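Local coordinates for maternal protein tudor (Drosophila melanogaster, PDB 4Q5W), which is required for primordial germ cell formation, may act in piRNA-guided transposon repression with Aubergine and AGO3, and is represented here by its ninth extended Tudor domain, at residues A[66-71]-A[75-80]; A[126-131]-A[171-176]. One frame throughout, in Å; residues are numbered along the deposited sequence. Where two conformers were deposited one is given.

Contact 1: A[66-71]-A[75-80]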
loop_
_atom_site.group_PDB
_atom_site.type_symbol
_atom_site.label_atom_id
_atom_site.label_comp_id
_atom_site.label_asym_id
_atom_site.label_seq_id
_atom_site.Cartn_x
_atom_site.Cartn_y
_atom_site.Cartn_z
ATOM N N SER A 66 -6.530 -11.338 -1.331
ATOM C CA SER A 66 -5.107 -11.558 -1.551
ATOM C C SER A 66 -4.795 -12.166 -2.904
ATOM O O SER A 66 -5.651 -12.785 -3.532
ATOM C CB SER A 66 -4.551 -12.473 -0.460
ATOM O OG SER A 66 -5.335 -13.656 -0.365
ATOM N N ARG A 67 -3.545 -12.008 -3.333
ATOM C CA ARG A 67 -3.043 -12.659 -4.534
ATOM C C ARG A 67 -1.710 -13.311 -4.194
ATOM O O ARG A 67 -0.874 -12.718 -3.513
ATOM C CB ARG A 67 -2.867 -11.667 -5.694
ATOM C CG ARG A 67 -2.279 -12.292 -6.953
ATOM C CD ARG A 67 -2.408 -11.382 -8.178
ATOM N NE ARG A 67 -2.053 -9.996 -7.875
ATOM C CZ ARG A 67 -0.811 -9.524 -7.888
ATOM N NH1 ARG A 67 -0.582 -8.245 -7.608
ATOM N NH2 ARG A 67 0.205 -10.325 -8.187
ATOM N N ILE A 68 -1.522 -14.539 -4.656
ATOM C CA ILE A 68 -0.300 -15.275 -4.368
ATOM C C ILE A 68 0.878 -14.697 -5.142
ATOM O O ILE A 68 0.850 -14.628 -6.373
ATOM C CB ILE A 68 -0.446 -16.770 -4.722
ATOM C CG1 ILE A 68 -1.665 -17.374 -4.013
ATOM C CG2 ILE A 68 0.816 -17.533 -4.356
ATOM C CD1 ILE A 68 -1.579 -17.356 -2.504
ATOM N N LEU A 69 1.909 -14.285 -4.415
ATOM C CA LEU A 69 3.141 -13.810 -5.031
ATOM C C LEU A 69 4.153 -14.943 -5.196
ATOM O O LEU A 69 4.773 -15.087 -6.253
ATOM C CB LEU A 69 3.755 -12.693 -4.195
ATOM C CG LEU A 69 2.946 -11.394 -4.163
ATOM C CD1 LEU A 69 3.590 -10.390 -3.234
ATOM C CD2 LEU A 69 2.829 -10.828 -5.574
ATOM N N GLU A 70 4.324 -15.741 -4.144
ATOM C CA GLU A 70 5.290 -16.830 -4.166
ATOM C C GLU A 70 4.776 -18.060 -3.424
ATOM O O GLU A 70 4.161 -17.948 -2.364
ATOM C CB GLU A 70 6.618 -16.368 -3.558
ATOM C CG GLU A 70 7.764 -17.352 -3.722
ATOM C CD GLU A 70 9.078 -16.808 -3.198
ATOM O OE1 GLU A 70 9.097 -15.659 -2.713
ATOM O OE2 GLU A 70 10.092 -17.533 -3.267
ATOM N N VAL A 71 5.022 -19.228 -4.003
ATOM C CA VAL A 71 4.724 -20.491 -3.348
ATOM C C VAL A 71 5.996 -20.889 -2.606
ATOM O O VAL A 71 7.021 -21.182 -3.226
ATOM C CB VAL A 71 4.314 -21.565 -4.371
ATOM C CG1 VAL A 71 4.040 -22.894 -3.682
ATOM C CG2 VAL A 71 3.077 -21.104 -5.132
ATOM N N ASP A 75 4.692 -25.326 2.909
ATOM C CA ASP A 75 3.307 -24.969 2.618
ATOM C C ASP A 75 2.944 -23.547 3.047
ATOM O O ASP A 75 1.831 -23.291 3.509
ATOM C CB ASP A 75 2.345 -25.984 3.233
ATOM C CG ASP A 75 2.288 -27.276 2.443
ATOM O OD1 ASP A 75 3.311 -27.634 1.818
ATOM O OD2 ASP A 75 1.220 -27.926 2.438
ATOM N N GLN A 76 3.890 -22.632 2.893
ATOM C CA GLN A 76 3.615 -21.221 3.141
ATOM C C GLN A 76 3.510 -20.468 1.824
ATOM O O GLN A 76 3.951 -20.958 0.785
ATOM C CB GLN A 76 4.701 -20.613 4.027
ATOM C CG GLN A 76 4.704 -21.166 5.443
ATOM C CD GLN A 76 5.473 -20.288 6.405
ATOM O OE1 GLN A 76 6.626 -19.937 6.157
ATOM N NE2 GLN A 76 4.832 -19.913 7.506
ATOM N N TYR A 77 2.916 -19.280 1.869
ATOM C CA TYR A 77 2.779 -18.441 0.685
ATOM C C TYR A 77 3.113 -17.009 1.047
ATOM O O TYR A 77 2.715 -16.535 2.107
ATOM C CB TYR A 77 1.337 -18.457 0.177
ATOM C CG TYR A 77 0.798 -19.821 -0.181
ATOM C CD1 TYR A 77 0.758 -20.241 -1.502
ATOM C CD2 TYR A 77 0.299 -20.673 0.795
ATOM C CE1 TYR A 77 0.253 -21.477 -1.841
ATOM C CE2 TYR A 77 -0.205 -21.924 0.465
ATOM C CZ TYR A 77 -0.227 -22.315 -0.857
ATOM O OH TYR A 77 -0.735 -23.539 -1.213
ATOM N N LYS A 78 3.843 -16.325 0.169
ATOM C CA LYS A 78 3.938 -14.877 0.251
ATOM C C LYS A 78 2.822 -14.313 -0.605
ATOM O O LYS A 78 2.691 -14.665 -1.780
ATOM C CB LYS A 78 5.287 -14.354 -0.257
ATOM C CG LYS A 78 5.380 -12.817 -0.179
ATOM C CD LYS A 78 6.746 -12.291 -0.581
ATOM C CE LYS A 78 6.845 -10.773 -0.334
ATOM N NZ LYS A 78 8.125 -10.187 -0.845
ATOM N N VAL A 79 2.003 -13.456 -0.009
ATOM C CA VAL A 79 0.854 -12.899 -0.704
ATOM C C VAL A 79 0.868 -11.379 -0.639
ATOM O O VAL A 79 1.522 -10.800 0.225
ATOM C CB VAL A 79 -0.465 -13.386 -0.078
ATOM C CG1 VAL A 79 -0.507 -14.911 -0.040
ATOM C CG2 VAL A 79 -0.634 -12.811 1.325
ATOM N N ILE A 80 0.151 -10.750 -1.567
ATOM C CA ILE A 80 -0.138 -9.321 -1.484
ATOM C C ILE A 80 -1.589 -9.132 -1.043
ATOM O O ILE A 80 -2.491 -9.828 -1.519
ATOM C CB ILE A 80 0.139 -8.572 -2.823
ATOM C CG1 ILE A 80 -0.272 -7.096 -2.712
ATOM C CG2 ILE A 80 -0.578 -9.221 -3.990
ATOM C CD1 ILE A 80 0.115 -6.248 -3.939
#
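Leu69 and Glu70 both face Lys78 in a classic beta bulge, which shifts by one residue the register between 66-71 and 77-80, two short strands that run antiparallel with their directions 140° apart. Lys78 O takes two amides there, Leu69 N at 2.8 Å and Glu70 N at 3.1 Å; the first lies in the carbonyl plane, the second is tilted 16° from it. Before the bulge Arg67 and Ile80 exchange two backbone bonds; after it Lys78 N returns one to Glu70 O.

The bulge turns Leu69 toward the partner strand, where its CD1 sits 3.9 Å from Ile80 CB and lies over the backbone, 3.8 Å from Ile80 N. Cutting this leucine back to an alanine is likely to leave a gap beside Ile80 CB and over the backbone there. Arg67 runs alongside Ile80, and Ile80 CG2 lies over one guanidinium face, 3.7 Å from Arg67 NH1. The other sheet face carries Ile68, Val71, Tyr77 and Val79. Ile68, bent at chi2 (-63°), lets its CD1 touch both Val79 CG1, at 3.6 Å, and Tyr77 CD1, at 3.8 Å. The tyrosine hydroxyl is held beyond the hairpin, bonded to Ala47 N.

This beta hairpin forms the middle of the antiparallel sheet of the Tudor core, an SH3-like fold: strand 52-56 borders 63-71, strand 87-90 borders 77-81, and Leu93 packs on Ile68 and Tyr77.

Contact 2: A[126-131]-A[171-176]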
loop_
_atom_site.group_PDB
_atom_site.type_symbol
_atom_site.label_atom_id
_atom_site.label_comp_id
_atom_site.label_asym_id
_atom_site.label_seq_id
_atom_site.Cartn_x
_atom_site.Cartn_y
_atom_site.Cartn_z
ATOM N N LEU A 126 13.070 6.223 3.026
ATOM C CA LEU A 126 11.844 5.491 3.345
ATOM C C LEU A 126 11.447 5.577 4.819
ATOM O O LEU A 126 10.257 5.674 5.140
ATOM C CB LEU A 126 11.919 4.049 2.853
ATOM C CG LEU A 126 11.881 3.989 1.325
ATOM C CD1 LEU A 126 11.610 2.565 0.849
ATOM C CD2 LEU A 126 10.862 4.980 0.731
ATOM N N THR A 127 12.421 5.566 5.720
ATOM C CA THR A 127 12.115 5.699 7.143
ATOM C C THR A 127 11.626 7.117 7.467
ATOM O O THR A 127 10.716 7.299 8.290
ATOM C CB THR A 127 13.307 5.279 8.052
ATOM O OG1 THR A 127 12.902 5.303 9.426
ATOM C CG2 THR A 127 14.511 6.194 7.864
ATOM N N THR A 128 12.223 8.113 6.814
ATOM C CA THR A 128 11.783 9.492 6.990
ATOM C C THR A 128 10.369 9.664 6.437
ATOM O O THR A 128 9.542 10.327 7.049
ATOM C CB THR A 128 12.760 10.480 6.333
ATOM O OG1 THR A 128 14.077 10.219 6.836
ATOM C CG2 THR A 128 12.378 11.944 6.655
ATOM N N PHE A 129 10.093 9.042 5.293
ATOM C CA PHE A 129 8.782 9.131 4.657
ATOM C C PHE A 129 7.735 8.481 5.577
ATOM O O PHE A 129 6.641 9.018 5.768
ATOM C CB PHE A 129 8.845 8.414 3.298
ATOM C CG PHE A 129 7.649 8.643 2.398
ATOM C CD1 PHE A 129 6.726 9.667 2.633
ATOM C CD2 PHE A 129 7.467 7.827 1.289
ATOM C CE1 PHE A 129 5.643 9.857 1.783
ATOM C CE2 PHE A 129 6.384 8.008 0.434
ATOM C CZ PHE A 129 5.471 9.019 0.682
ATOM N N ASP A 130 8.083 7.334 6.161
ATOM C CA ASP A 130 7.166 6.633 7.058
ATOM C C ASP A 130 6.754 7.520 8.229
ATOM O O ASP A 130 5.582 7.563 8.599
ATOM C CB ASP A 130 7.784 5.330 7.585
ATOM C CG ASP A 130 7.767 4.213 6.558
ATOM O OD1 ASP A 130 6.830 4.168 5.733
ATOM O OD2 ASP A 130 8.692 3.374 6.583
ATOM N N ALA A 131 7.719 8.238 8.796
ATOM C CA ALA A 131 7.457 9.116 9.925
ATOM C C ALA A 131 6.579 10.286 9.500
ATOM O O ALA A 131 5.683 10.693 10.237
ATOM C CB ALA A 131 8.762 9.614 10.510
ATOM N N GLN A 171 12.772 15.643 0.688
ATOM C CA GLN A 171 14.136 15.935 0.254
ATOM C C GLN A 171 14.878 16.759 1.294
ATOM O O GLN A 171 16.042 16.483 1.607
ATOM C CB GLN A 171 14.133 16.696 -1.061
ATOM C CG GLN A 171 13.757 15.858 -2.266
ATOM C CD GLN A 171 13.679 16.689 -3.523
ATOM O OE1 GLN A 171 14.607 16.694 -4.335
ATOM N NE2 GLN A 171 12.571 17.399 -3.695
ATOM N N LYS A 172 14.194 17.764 1.824
ATOM C CA LYS A 172 14.770 18.660 2.828
ATOM C C LYS A 172 15.187 17.925 4.098
ATOM O O LYS A 172 16.295 18.125 4.589
ATOM C CB LYS A 172 13.800 19.798 3.161
ATOM C CG LYS A 172 14.367 20.782 4.181
ATOM C CD LYS A 172 13.493 22.012 4.337
ATOM C CE LYS A 172 12.248 21.722 5.131
ATOM N NZ LYS A 172 11.439 22.964 5.311
ATOM N N LEU A 173 14.299 17.081 4.625
ATOM C CA LEU A 173 14.588 16.298 5.829
ATOM C C LEU A 173 15.746 15.316 5.661
ATOM O O LEU A 173 16.557 15.159 6.569
ATOM C CB LEU A 173 13.353 15.539 6.311
ATOM C CG LEU A 173 12.148 16.338 6.811
ATOM C CD1 LEU A 173 11.069 15.411 7.337
ATOM C CD2 LEU A 173 12.545 17.351 7.892
ATOM N N VAL A 174 15.804 14.642 4.511
ATOM C CA VAL A 174 16.880 13.686 4.245
ATOM C C VAL A 174 18.219 14.420 4.126
ATOM O O VAL A 174 19.221 14.011 4.701
ATOM C CB VAL A 174 16.593 12.848 2.976
ATOM C CG1 VAL A 174 17.836 12.057 2.537
ATOM C CG2 VAL A 174 15.407 11.908 3.208
ATOM N N GLN A 175 18.228 15.526 3.391
ATOM C CA GLN A 175 19.451 16.300 3.228
ATOM C C GLN A 175 19.927 16.845 4.569
ATOM O O GLN A 175 21.132 16.913 4.825
ATOM C CB GLN A 175 19.238 17.441 2.230
ATOM C CG GLN A 175 19.053 16.966 0.794
ATOM C CD GLN A 175 20.336 16.457 0.164
ATOM O OE1 GLN A 175 20.680 15.275 0.278
ATOM N NE2 GLN A 175 21.043 17.342 -0.528
ATOM N N ALA A 176 18.983 17.221 5.427
ATOM C CA ALA A 176 19.324 17.805 6.719
ATOM C C ALA A 176 19.995 16.786 7.633
ATOM O O ALA A 176 20.926 17.118 8.361
ATOM C CB ALA A 176 18.081 18.392 7.390
HETATM O O HOH W 1 15.957 12.192 7.566
#
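Thr128 and Leu173 meet with no ring or other flat side chain between them, in the half of the extended Tudor domain that probably corresponds to the staphylococcal-nuclease-like (OB) part of its relatives. The nearest ring, that of Phe129, leads away from 171-176 and packs instead on Leu170 and Ile166, earlier on the same partner helix, and on Val11 of strand 5-11, while the Gln171 amide is bonded to Ser115 OG and Tyr167 O.

What remains is a light helix-to-helix contact between helices 122-134 and 166-182. The two six-residue segments bury just 114 Å² together, and the nearest CA pair, Thr128 and Val174, is 7.1 Å apart.

Thr128 points at the other helix and does most of the touching. Its chi1 of -54° sets OG1 beside the backbone N and swings the methyl CG2 to the far side from it, where it reaches Leu173, 3.7 Å from Leu173 CB and 3.8 Å from Leu173 CD1, the two side chains meeting at a slant. Its hydroxyl side comes past Val174, whose CG2 stays a loose 4.2 Å from Thr128 OG1. Val174 itself is buried and touches Leu124 and Thr125 of helix 122-134 and Ile117 of helix 116-120.

The threonine hydroxyl is gripped twice: within its own helix it is bonded to Leu124 O, one turn back, and it also accepts a hydrogen from a water at 2.8 Å from Thr128 OG1. That same water reaches over to the second helix, donating a weak bond to Leu173 O at 3.2 Å.

Overall arrangement
Contact 1 and contact 2 belong to the two halves of the extended Tudor domain and follow one another along the chain, the hairpin closing before the helix pair opens. Their centres lie 31 Å apart, on opposite sides of the chain's centre, and their nearest atoms stay about 13 Å from each other. Contact 1 knits strands within the small Tudor sheet, whereas contact 2 joins two helices beside the five-stranded sheet. Domains of this kind bind methylated arginines of Piwi proteins, consistent with the methylation-dependent binding assigned to Tudor. By analogy with relatives, recognition of the methylarginine itself probably belongs to the Tudor core that holds contact 1, not to the helix pair of contact 2.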